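Local coordinates for sugar kinase, pfkB family (Thermotoga maritima, PDB 2AJR), which probably phosphorylates a sugar phosphate at the expense of ATP, as a phosphofructokinase-like member of the PfkB carbohydrate kinase family, at residues V160-C165 and P185-R190. Numbering follows the deposited sequence.
Sequences VNEGIC and PRLLER
With CG set anti to its own carbonyl carbon (chi1 -62°) and an extended chain beyond, E162 carries its carboxylate across to helix 185-193, where R186, its CG opposite the backbone N (chi1 -156°) and its chain bent at chi2, brings its guanidinium to meet it. E162 OE1 and R186 NH1 form a salt bridge of 2.8 Å. The two planes stand 51° apart, and OE2 lies over one face of the guanidinium, 3.0 Å from R186 NH1, so both oxygens gather round one nitrogen in a tilted pairing, not a flat, two-pronged one. Glutamate and arginine suit these places by opposite charge and by reach. L187 CD2 lies 3.1 Å from E162 OE1 and also touches CG, bordering the carboxylate as well as the aliphatic chain. R190, bent at chi2 and chi3, runs alongside the turn, its CG 3.3 Å from E162 O. G163 N sits over one face of the R190 guanidinium, offset toward its rim, and donates to N161 OD1 (N to OD1 2.6 Å), a capping bond in the type I turn that leads into helix 164-174. G163, with no side chain, lets R190 come close to this turn. The contact thus joins the starts of two successive helices of this ribokinase-like fold, and with one ion pair at the surface and no hydrogen bond between the segments, its polar part probably depends on charge more than on directional bonding.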
loop_
_atom_site.group_PDB
_atom_site.type_symbol
_atom_site.label_atom_id
_atom_site.label_comp_id
_atom_site.label_asym_id
_atom_site.label_seq_id
_atom_site.Cartn_x
_atom_site.Cartn_y
_atom_site.Cartn_z
ATOM N N VAL A 160 -1.497 -1.582 -23.585
ATOM C CA VAL A 160 -1.415 -0.463 -24.493
ATOM C C VAL A 160 -0.190 -0.650 -25.354
ATOM O O VAL A 160 0.877 -0.972 -24.852
ATOM C CB VAL A 160 -1.276 0.839 -23.736
ATOM C CG1 VAL A 160 -0.933 1.981 -24.699
ATOM C CG2 VAL A 160 -2.533 1.126 -22.940
ATOM N N ASN A 161 -0.338 -0.451 -26.658
ATOM C CA ASN A 161 0.798 -0.574 -27.550
ATOM C C ASN A 161 1.811 0.542 -27.299
ATOM O O ASN A 161 1.453 1.717 -27.212
ATOM C CB ASN A 161 0.360 -0.560 -29.000
ATOM C CG ASN A 161 1.476 -0.970 -29.932
ATOM O OD1 ASN A 161 2.419 -0.224 -30.141
ATOM N ND2 ASN A 161 1.381 -2.169 -30.485
ATOM N N GLU A 162 3.081 0.162 -27.212
ATOM C CA GLU A 162 4.167 1.115 -27.006
ATOM C C GLU A 162 4.316 2.122 -28.143
ATOM O O GLU A 162 4.967 3.135 -27.974
ATOM C CB GLU A 162 5.496 0.380 -26.767
ATOM C CG GLU A 162 5.480 -0.509 -25.507
ATOM C CD GLU A 162 6.862 -0.853 -24.985
ATOM O OE1 GLU A 162 7.140 -0.572 -23.793
ATOM O OE2 GLU A 162 7.670 -1.409 -25.759
ATOM N N GLY A 163 3.719 1.853 -29.295
ATOM C CA GLY A 163 3.649 2.836 -30.376
ATOM C C GLY A 163 2.750 4.041 -30.130
ATOM O O GLY A 163 2.852 5.049 -30.845
ATOM N N ILE A 164 1.875 3.958 -29.124
ATOM C CA ILE A 164 0.926 5.031 -28.863
ATOM C C ILE A 164 1.617 6.380 -28.654
ATOM O O ILE A 164 1.149 7.392 -29.172
ATOM C CB ILE A 164 -0.016 4.731 -27.662
ATOM C CG1 ILE A 164 -1.223 5.669 -27.713
ATOM C CG2 ILE A 164 0.734 4.844 -26.308
ATOM C CD1 ILE A 164 -2.159 5.525 -26.561
ATOM N N CYS A 165 2.730 6.398 -27.925
ATOM C CA CYS A 165 3.466 7.646 -27.698
ATOM C C CYS A 165 3.914 8.324 -28.972
ATOM O O CYS A 165 3.969 9.555 -29.050
ATOM C CB CYS A 165 4.702 7.386 -26.853
ATOM S SG CYS A 165 4.261 6.807 -25.226
ATOM N N PRO A 185 13.863 5.054 -22.069
ATOM C CA PRO A 185 14.461 4.833 -23.384
ATOM C C PRO A 185 13.606 3.995 -24.321
ATOM O O PRO A 185 13.417 4.361 -25.484
ATOM C CB PRO A 185 15.756 4.099 -23.046
ATOM C CG PRO A 185 16.120 4.641 -21.726
ATOM C CD PRO A 185 14.829 4.785 -20.991
ATOM N N ARG A 186 13.083 2.889 -23.806
ATOM C CA ARG A 186 12.313 1.953 -24.613
ATOM C C ARG A 186 11.148 2.667 -25.266
ATOM O O ARG A 186 10.947 2.571 -26.466
ATOM C CB ARG A 186 11.811 0.798 -23.748
ATOM C CG ARG A 186 11.528 -0.458 -24.542
ATOM C CD ARG A 186 11.931 -1.728 -23.784
ATOM N NE ARG A 186 11.294 -2.914 -24.364
ATOM C CZ ARG A 186 10.011 -3.252 -24.188
ATOM N NH1 ARG A 186 9.193 -2.503 -23.440
ATOM N NH2 ARG A 186 9.538 -4.353 -24.769
ATOM N N LEU A 187 10.396 3.423 -24.482
ATOM C CA LEU A 187 9.317 4.207 -25.058
ATOM C C LEU A 187 9.838 5.331 -25.984
ATOM O O LEU A 187 9.235 5.580 -27.029
ATOM C CB LEU A 187 8.377 4.742 -23.960
ATOM C CG LEU A 187 7.791 3.681 -23.005
ATOM C CD1 LEU A 187 6.756 4.271 -22.039
ATOM C CD2 LEU A 187 7.174 2.512 -23.749
ATOM N N LEU A 188 10.951 5.980 -25.643
ATOM C CA LEU A 188 11.466 7.072 -26.487
ATOM C C LEU A 188 11.979 6.580 -27.841
ATOM O O LEU A 188 11.840 7.256 -28.852
ATOM C CB LEU A 188 12.596 7.846 -25.789
ATOM C CG LEU A 188 12.200 8.800 -24.668
ATOM C CD1 LEU A 188 13.424 9.511 -24.130
ATOM C CD2 LEU A 188 11.159 9.809 -25.185
ATOM N N GLU A 189 12.618 5.419 -27.833
ATOM C CA GLU A 189 13.003 4.704 -29.062
ATOM C C GLU A 189 11.816 4.643 -30.049
ATOM O O GLU A 189 11.933 4.843 -31.256
ATOM C CB GLU A 189 13.419 3.271 -28.680
ATOM C CG GLU A 189 14.669 2.758 -29.363
ATOM C CD GLU A 189 15.904 2.820 -28.481
ATOM O OE1 GLU A 189 15.863 2.274 -27.352
ATOM O OE2 GLU A 189 16.921 3.391 -28.933
ATOM N N ARG A 190 10.651 4.376 -29.488
ATOM C CA ARG A 190 9.437 4.182 -30.259
ATOM C C ARG A 190 8.964 5.526 -30.836
ATOM O O ARG A 190 8.508 5.596 -31.980
ATOM C CB ARG A 190 8.417 3.553 -29.318
ATOM C CG ARG A 190 7.625 2.407 -29.809
ATOM C CD ARG A 190 8.317 1.427 -30.747
ATOM N NE ARG A 190 7.317 1.115 -31.771
ATOM C CZ ARG A 190 6.260 0.325 -31.582
ATOM N NH1 ARG A 190 6.080 -0.310 -30.428
ATOM N NH2 ARG A 190 5.389 0.139 -32.568
#